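Local atomic coordinates of endo-1,4-beta-xylanase (Pseudoalteromonas haloplanktis, PDB entry 1H12), a protein that hydrolyses internal beta-1,4 linkages of xylan as a cold-adapted family 8 glycoside hydrolase. Residues 87-92 and 398-403; 212-215 and 221-224. All blocks are in the same frame, centred on the assembly; numbering follows the deposited sequence. Where two conformers were deposited one is given.

How the interactions relate
Following the chain, the first segment reached is 87-92, at the C-terminal end of helix 77-89 and just beyond; it is the first half of interaction 1. The second half, 398-403, belongs to the C-terminal tail after helix 379-392, so this contact closes a loop of about 300 residues. Interaction 2 lies wholly within that loop and does not cross it. It closes a short turn, where helix 206-215 meets helix 219-243. The two contacts, with centres about 18 Å apart, meet at Asn215. Its OD1 lies 2.9 Å from Asn402 N, and its ND2 probably bonds Asn401 OD1. The tail thus ties helix 77-89 to helix 206-215.

Interaction 1: residues 87-92 and 398-403; sequences AVMLNK and KFYNNT
Met89 meets Lys398 and Tyr400 through its thioether. The methyl CE rests against the backbone oxygen of Lys398, 3.1 Å away. That carbonyl is buried here and has no hydrogen-bond partner in the model. The sulfur lies by both backbone polar atoms of Lys398; Lys398 N gives Met89 SD a weak hydrogen bond, 3.5 Å long with an N-H...S angle of 159°. SD also lies at the edge of the Tyr400 ring, close to its plane and 4.2 Å from CE1, a Met-aromatic contact. The Met89 chain bends at chi2 (-54°), which brings its end nearer the tail. With an alanine here, Lys398 N is likely to lose its weak sulfur acceptor, and a gap would probably open beside the Tyr400 ring edge.

A water forms a second bridge. It donates to Met89 O (2.7 Å) and accepts from Tyr400 OH (2.7 Å), lying in the plane of the ring. Met89 sits inside the Schellman motif that ends the helix. There Lys92 N bonds Ala87 O, Asn91 N bonds Val88 O, and Asn91, the C-prime residue, takes a positive phi (66°). Arg159 backs both sides, with a hydrogen bond to Val88 O and a cation-pi contact with Tyr400.

The contact thus fixes the C-terminal tail to the end of helix 77-89. Met89 also packs on Phe151 of helix 143-160 and Leu391 of helix 379-392, while the neighbouring Phe399 reaches Ala207 and Phe208 of helix 206-215.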
ATOM      1  N   ALA A  87      -5.228  -6.961  -9.355  1.00  7.51           N
ATOM      2  CA  ALA A  87      -6.058  -7.849 -10.172  1.00  7.92           C
ATOM      3  C   ALA A  87      -7.502  -7.370 -10.244  1.00  7.17           C
ATOM      4  O   ALA A  87      -8.105  -7.352 -11.308  1.00  8.30           O
ATOM      5  CB  ALA A  87      -5.941  -9.280  -9.611  1.00  8.27           C
ATOM      6  N   VAL A  88      -8.112  -6.995  -9.098  1.00  7.57           N
ATOM      7  CA  VAL A  88      -9.522  -6.602  -9.149  1.00  7.61           C
ATOM      8  C   VAL A  88      -9.685  -5.328  -9.961  1.00  7.56           C
ATOM      9  O   VAL A  88     -10.683  -5.174 -10.672  1.00  8.26           O
ATOM     10  CB  VAL A  88     -10.183  -6.544  -7.773  1.00  7.76           C
ATOM     11  CG1 VAL A  88      -9.693  -5.413  -6.893  1.00  9.19           C
ATOM     12  CG2 VAL A  88     -11.696  -6.478  -7.906  1.00  8.85           C
ATOM     13  N   MET A  89      -8.738  -4.404  -9.902  1.00  7.98           N
ATOM     14  CA  MET A  89      -8.866  -3.171 -10.666  1.00  7.79           C
ATOM     15  C   MET A  89      -8.862  -3.415 -12.173  1.00  8.17           C
ATOM     16  O   MET A  89      -9.460  -2.633 -12.926  1.00  9.11           O
ATOM     17  CB  MET A  89      -7.770  -2.178 -10.306  1.00  8.49           C
ATOM     18  CG  MET A  89      -7.836  -1.658  -8.859  1.00  8.50           C
ATOM     19  SD  MET A  89      -9.456  -0.968  -8.452  1.00  8.51           S
ATOM     20  CE  MET A  89      -9.289  -0.948  -6.693  1.00  9.69           C
ATOM     21  N   LEU A  90      -8.174  -4.455 -12.625  1.00  8.26           N
ATOM     22  CA  LEU A  90      -8.097  -4.781 -14.055  1.00  8.39           C
ATOM     23  C   LEU A  90      -8.999  -5.926 -14.452  1.00  8.19           C
ATOM     24  O   LEU A  90      -8.951  -6.379 -15.604  1.00  9.43           O
ATOM     25  CB  LEU A  90      -6.649  -5.007 -14.452  1.00  9.12           C
ATOM     26  CG  LEU A  90      -5.745  -3.779 -14.349  1.00  9.85           C
ATOM     27  CD1 LEU A  90      -4.354  -4.122 -14.743  1.00 11.62           C
ATOM     28  CD2 LEU A  90      -6.234  -2.592 -15.165  1.00 12.97           C
ATOM     29  N   ASN A  91      -9.875  -6.336 -13.582  1.00  8.22           N
ATOM     30  CA  ASN A  91     -10.877  -7.384 -13.905  1.00  8.18           C
ATOM     31  C   ASN A  91     -10.210  -8.743 -14.153  1.00  8.51           C
ATOM     32  O   ASN A  91     -10.643  -9.504 -15.002  1.00 10.72           O
ATOM     33  CB  ASN A  91     -11.798  -6.992 -15.059  1.00  8.65           C
ATOM     34  CG  ASN A  91     -13.265  -7.236 -14.755  1.00  8.87           C
ATOM     35  OD1 ASN A  91     -13.669  -7.384 -13.607  1.00  9.85           O
ATOM     36  ND2 ASN A  91     -14.073  -7.260 -15.833  1.00 10.29           N
ATOM     37  N   LYS A  92      -9.160  -9.044 -13.377  1.00  8.32           N
ATOM     38  CA  LYS A  92      -8.354 -10.255 -13.543  1.00  8.20           C
ATOM     39  C   LYS A  92      -8.730 -11.289 -12.476  1.00  8.29           C
ATOM     40  O   LYS A  92      -8.054 -11.456 -11.457  1.00  8.52           O
ATOM     41  CB  LYS A  92      -6.877  -9.912 -13.500  0.50  8.59           C
ATOM     42  CG  LYS A  92      -6.459  -8.870 -14.525  0.50 10.16           C
ATOM     43  CD  LYS A  92      -6.485  -9.416 -15.935  0.50 12.09           C
ATOM     44  CE  LYS A  92      -5.971  -8.422 -16.921  0.50 13.36           C
ATOM     45  NZ  LYS A  92      -5.891  -9.041 -18.261  0.50 17.73           N
ATOM     46  N   LYS A 398     -10.114   2.441  -8.774  1.00  8.95           N
ATOM     47  CA  LYS A 398     -11.481   2.888  -8.528  1.00  8.92           C
ATOM     48  C   LYS A 398     -12.097   2.138  -7.375  1.00  9.30           C
ATOM     49  O   LYS A 398     -11.708   1.021  -7.073  1.00 11.03           O
ATOM     50  CB  LYS A 398     -12.337   2.696  -9.764  1.00 10.32           C
ATOM     51  CG  LYS A 398     -11.860   3.413 -11.003  1.00 11.46           C
ATOM     52  CD  LYS A 398     -12.856   3.245 -12.147  1.00 14.80           C
ATOM     53  CE  LYS A 398     -12.456   4.021 -13.422  1.00 18.79           C
ATOM     54  NZ  LYS A 398     -13.334   3.748 -14.522  1.00 26.32           N
ATOM     55  N   PHE A 399     -13.111   2.753  -6.748  1.00  8.98           N
ATOM     56  CA  PHE A 399     -13.884   2.110  -5.698  1.00  9.21           C
ATOM     57  C   PHE A 399     -15.192   1.593  -6.283  1.00  9.46           C
ATOM     58  O   PHE A 399     -15.988   2.381  -6.828  1.00 11.54           O
ATOM     59  CB  PHE A 399     -14.205   3.072  -4.565  1.00  9.03           C
ATOM     60  CG  PHE A 399     -13.062   3.478  -3.689  1.00  8.53           C
ATOM     61  CD1 PHE A 399     -11.732   3.134  -3.929  1.00  9.01           C
ATOM     62  CD2 PHE A 399     -13.320   4.245  -2.569  1.00  9.25           C
ATOM     63  CE1 PHE A 399     -10.729   3.555  -3.054  1.00  9.19           C
ATOM     64  CE2 PHE A 399     -12.323   4.705  -1.717  1.00  9.54           C
ATOM     65  CZ  PHE A 399     -11.030   4.332  -1.944  1.00  9.24           C
ATOM     66  N   TYR A 400     -15.414   0.303  -6.198  1.00  9.08           N
ATOM     67  CA  TYR A 400     -16.631  -0.349  -6.705  1.00  9.65           C
ATOM     68  C   TYR A 400     -17.515  -0.724  -5.518  1.00  9.17           C
ATOM     69  O   TYR A 400     -17.219  -1.625  -4.754  1.00  9.47           O
ATOM     70  CB  TYR A 400     -16.254  -1.638  -7.500  1.00  9.43           C
ATOM     71  CG  TYR A 400     -15.454  -1.376  -8.739  1.00  8.90           C
ATOM     72  CD1 TYR A 400     -14.070  -1.263  -8.721  1.00  9.64           C
ATOM     73  CD2 TYR A 400     -16.086  -1.201  -9.966  1.00 10.79           C
ATOM     74  CE1 TYR A 400     -13.361  -1.011  -9.875  1.00  9.72           C
ATOM     75  CE2 TYR A 400     -15.382  -0.972 -11.115  1.00 11.56           C
ATOM     76  CZ  TYR A 400     -14.013  -0.849 -11.081  1.00  9.60           C
ATOM     77  OH  TYR A 400     -13.344  -0.580 -12.235  1.00 10.75           O
ATOM     78  N   ASN A 401     -18.593   0.034  -5.306  1.00 10.50           N
ATOM     79  CA  ASN A 401     -19.484  -0.241  -4.203  1.00 10.35           C
ATOM     80  C   ASN A 401     -20.325  -1.450  -4.440  1.00  9.94           C
ATOM     81  O   ASN A 401     -20.777  -1.726  -5.566  1.00 11.72           O
ATOM     82  CB  ASN A 401     -20.449   0.928  -3.948  1.00 11.49           C
ATOM     83  CG  ASN A 401     -19.853   2.033  -3.155  1.00 12.24           C
ATOM     84  OD1 ASN A 401     -18.891   1.863  -2.389  1.00 11.34           O
ATOM     85  ND2 ASN A 401     -20.418   3.253  -3.339  1.00 16.00           N
ATOM     86  N   ASN A 402     -20.628  -2.172  -3.373  1.00 10.55           N
ATOM     87  CA  ASN A 402     -21.617  -3.201  -3.373  1.00 10.92           C
ATOM     88  C   ASN A 402     -22.989  -2.592  -3.358  1.00 13.92           C
ATOM     89  O   ASN A 402     -23.179  -1.463  -2.885  1.00 16.79           O
ATOM     90  CB  ASN A 402     -21.410  -4.111  -2.154  1.00 11.09           C
ATOM     91  CG  ASN A 402     -20.209  -4.978  -2.346  1.00  9.90           C
ATOM     92  OD1 ASN A 402     -19.045  -4.595  -1.862  1.00 12.19           O
ATOM     93  ND2 ASN A 402     -20.360  -5.996  -3.079  1.00  8.96           N
ATOM     94  N   THR A 403     -23.944  -3.332  -3.850  1.00 15.49           N
ATOM     95  CA  THR A 403     -25.376  -2.859  -3.861  1.00 18.82           C
ATOM     96  C   THR A 403     -26.165  -3.682  -2.875  1.00 20.65           C
ATOM     97  O   THR A 403     -26.052  -4.901  -2.830  1.00 23.98           O
ATOM     98  CB  THR A 403     -25.944  -3.049  -5.215  1.00 22.51           C
ATOM     99  OG1 THR A 403     -25.701  -4.415  -5.573  1.00 34.95           O
ATOM    100  CG2 THR A 403     -25.266  -2.283  -6.165  1.00 20.01           C
TER
HETATM  101  O   HOH W   1     -10.691  -0.346 -12.246  1.00 10.47           O

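Interaction 2: residues 212-215 and 221-224; sequences FANN and DKNY
A helical hairpin is formed here by helix 206-215 and helix 219-243. A short turn joins them, and the two helices run in roughly opposite directions. Such paired helices build the (alpha/alpha)6 barrel of family 8 enzymes. The contact is plain packing close to the turn.

The backbones come very near each other at Ala213 and Lys222, whose CA atoms are 4.3 Å apart. The small side chain of Ala213 suits this closeness. Its CB presses on the backbone oxygen of Lys222 at 3.4 Å. The contact is returned from the other helix, where Lys222 CG touches Ala213 O, also at 3.4 Å. No hydrogen bond crosses between the segments, so van der Waals packing carries the contact.

Lys222 puts CG opposite its own backbone N (chi1 177°) and is extended from there on. Its methylene chain therefore runs past the Ala213 carbonyl, with CB, CG, CD and CE all near the oxygen. The residue is exposed, and its aliphatic part shields the more buried Ala213.

Other residues hold the two helices to their surroundings. Phe212 meets Trp225 edge to face and packs on Ala150, Phe151 and Leu154 of helix 143-160. Asp221 forms a salt bridge with Lys180, which also makes a cation-pi contact with Tyr224.

Asn214 touches the far part of the lysine chain, and the two side chains cross at a slant. Its polar end is committed on the other branch, where ND2 is hydrogen-bonded to Tyr12 OH. Asn214 OD1 comes to 4.0 Å from Lys222 CE, a loose contact with a methylene carbon.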
ATOM      1  N   PHE A 212     -15.030   1.215   3.371  1.00  7.74           N
ATOM      2  CA  PHE A 212     -15.503   0.167   4.258  1.00  7.64           C
ATOM      3  C   PHE A 212     -16.854   0.576   4.878  1.00  8.32           C
ATOM      4  O   PHE A 212     -17.792  -0.213   4.926  1.00  9.01           O
ATOM      5  CB  PHE A 212     -14.525  -0.100   5.368  1.00  7.85           C
ATOM      6  CG  PHE A 212     -13.138  -0.608   4.959  1.00  7.48           C
ATOM      7  CD1 PHE A 212     -12.903  -1.165   3.747  1.00  8.05           C
ATOM      8  CD2 PHE A 212     -12.106  -0.571   5.860  1.00  7.98           C
ATOM      9  CE1 PHE A 212     -11.650  -1.657   3.409  1.00  7.84           C
ATOM     10  CE2 PHE A 212     -10.850  -1.036   5.546  1.00  8.24           C
ATOM     11  CZ  PHE A 212     -10.613  -1.586   4.308  1.00  8.01           C
ATOM     12  N   ALA A 213     -16.942   1.808   5.353  1.00  8.67           N
ATOM     13  CA  ALA A 213     -18.168   2.295   5.989  1.00  9.15           C
ATOM     14  C   ALA A 213     -19.380   2.155   5.080  1.00  9.47           C
ATOM     15  O   ALA A 213     -20.468   1.835   5.543  1.00 10.74           O
ATOM     16  CB  ALA A 213     -18.001   3.760   6.399  1.00  9.24           C
ATOM     17  N   ASN A 214     -19.194   2.415   3.792  1.00  9.42           N
ATOM     18  CA  ASN A 214     -20.274   2.337   2.832  1.00 10.28           C
ATOM     19  C   ASN A 214     -20.607   0.928   2.367  1.00 10.00           C
ATOM     20  O   ASN A 214     -21.538   0.733   1.597  1.00 12.03           O
ATOM     21  CB  ASN A 214     -19.977   3.215   1.637  1.00 10.85           C
ATOM     22  CG  ASN A 214     -20.052   4.681   1.955  1.00 14.34           C
ATOM     23  OD1 ASN A 214     -20.639   5.081   3.003  1.00 18.62           O
ATOM     24  ND2 ASN A 214     -19.472   5.488   1.101  1.00 15.79           N
ATOM     25  N   ASN A 215     -19.825  -0.055   2.805  1.00  9.83           N
ATOM     26  CA  ASN A 215     -19.967  -1.437   2.355  1.00  9.54           C
ATOM     27  C   ASN A 215     -20.251  -2.422   3.454  1.00 10.08           C
ATOM     28  O   ASN A 215     -20.301  -3.619   3.189  1.00 11.86           O
ATOM     29  CB  ASN A 215     -18.764  -1.836   1.495  1.00  9.70           C
ATOM     30  CG  ASN A 215     -18.847  -1.243   0.123  1.00  9.18           C
ATOM     31  OD1 ASN A 215     -19.430  -1.883  -0.776  1.00 10.92           O
ATOM     32  ND2 ASN A 215     -18.345  -0.023  -0.088  1.00 10.19           N
ATOM     33  N   ASP A 221     -21.344  -0.332  12.643  1.00 10.75           N
ATOM     34  CA  ASP A 221     -20.112  -0.520  11.872  1.00 11.12           C
ATOM     35  C   ASP A 221     -19.877   0.559  10.842  1.00  9.67           C
ATOM     36  O   ASP A 221     -18.739   0.936  10.598  1.00  9.68           O
ATOM     37  CB  ASP A 221     -20.002  -1.907  11.261  1.00 13.81           C
ATOM     38  CG  ASP A 221     -19.632  -2.974  12.294  1.00 19.38           C
ATOM     39  OD1 ASP A 221     -19.037  -2.668  13.337  1.00 29.59           O
ATOM     40  OD2 ASP A 221     -19.935  -4.186  12.094  1.00 17.68           O
ATOM     41  N   LYS A 222     -20.949   1.076  10.240  1.00  9.26           N
ATOM     42  CA  LYS A 222     -20.801   2.177   9.343  1.00  9.36           C
ATOM     43  C   LYS A 222     -20.159   3.377  10.065  1.00  8.85           C
ATOM     44  O   LYS A 222     -19.228   4.023   9.572  1.00  9.65           O
ATOM     45  CB  LYS A 222     -22.111   2.568   8.730  1.00  9.54           C
ATOM     46  CG  LYS A 222     -22.058   3.703   7.871  1.00 13.57           C
ATOM     47  CD  LYS A 222     -23.344   3.930   7.156  1.00 18.91           C
ATOM     48  CE  LYS A 222     -23.149   4.910   6.051  1.00 25.93           C
ATOM     49  NZ  LYS A 222     -24.425   4.982   5.169  1.00 33.24           N
ATOM     50  N   ASN A 223     -20.723   3.685  11.222  1.00  8.33           N
ATOM     51  CA  ASN A 223     -20.189   4.773  12.024  1.00  8.60           C
ATOM     52  C   ASN A 223     -18.760   4.515  12.499  1.00  8.58           C
ATOM     53  O   ASN A 223     -17.914   5.422  12.469  1.00  8.74           O
ATOM     54  CB  ASN A 223     -21.147   5.083  13.185  1.00  8.65           C
ATOM     55  CG  ASN A 223     -22.354   5.837  12.742  1.00 10.02           C
ATOM     56  OD1 ASN A 223     -23.439   5.236  12.394  1.00 12.27           O
ATOM     57  ND2 ASN A 223     -22.231   7.085  12.736  1.00 11.70           N
ATOM     58  N   TYR A 224     -18.483   3.286  12.873  1.00  8.18           N
ATOM     59  CA  TYR A 224     -17.130   2.900  13.303  1.00  9.07           C
ATOM     60  C   TYR A 224     -16.107   3.247  12.228  1.00  8.21           C
ATOM     61  O   TYR A 224     -15.100   3.913  12.487  1.00  8.89           O
ATOM     62  CB  TYR A 224     -17.080   1.402  13.640  1.00  9.35           C
ATOM     63  CG  TYR A 224     -15.701   0.920  14.017  1.00  9.12           C
ATOM     64  CD1 TYR A 224     -15.260   1.035  15.300  1.00  9.76           C
ATOM     65  CD2 TYR A 224     -14.819   0.436  13.043  1.00  9.46           C
ATOM     66  CE1 TYR A 224     -13.969   0.604  15.666  1.00 10.68           C
ATOM     67  CE2 TYR A 224     -13.552   0.032  13.380  1.00 10.07           C
ATOM     68  CZ  TYR A 224     -13.104   0.143  14.667  1.00 10.81           C
ATOM     69  OH  TYR A 224     -11.825  -0.245  14.962  1.00 11.96           O
TER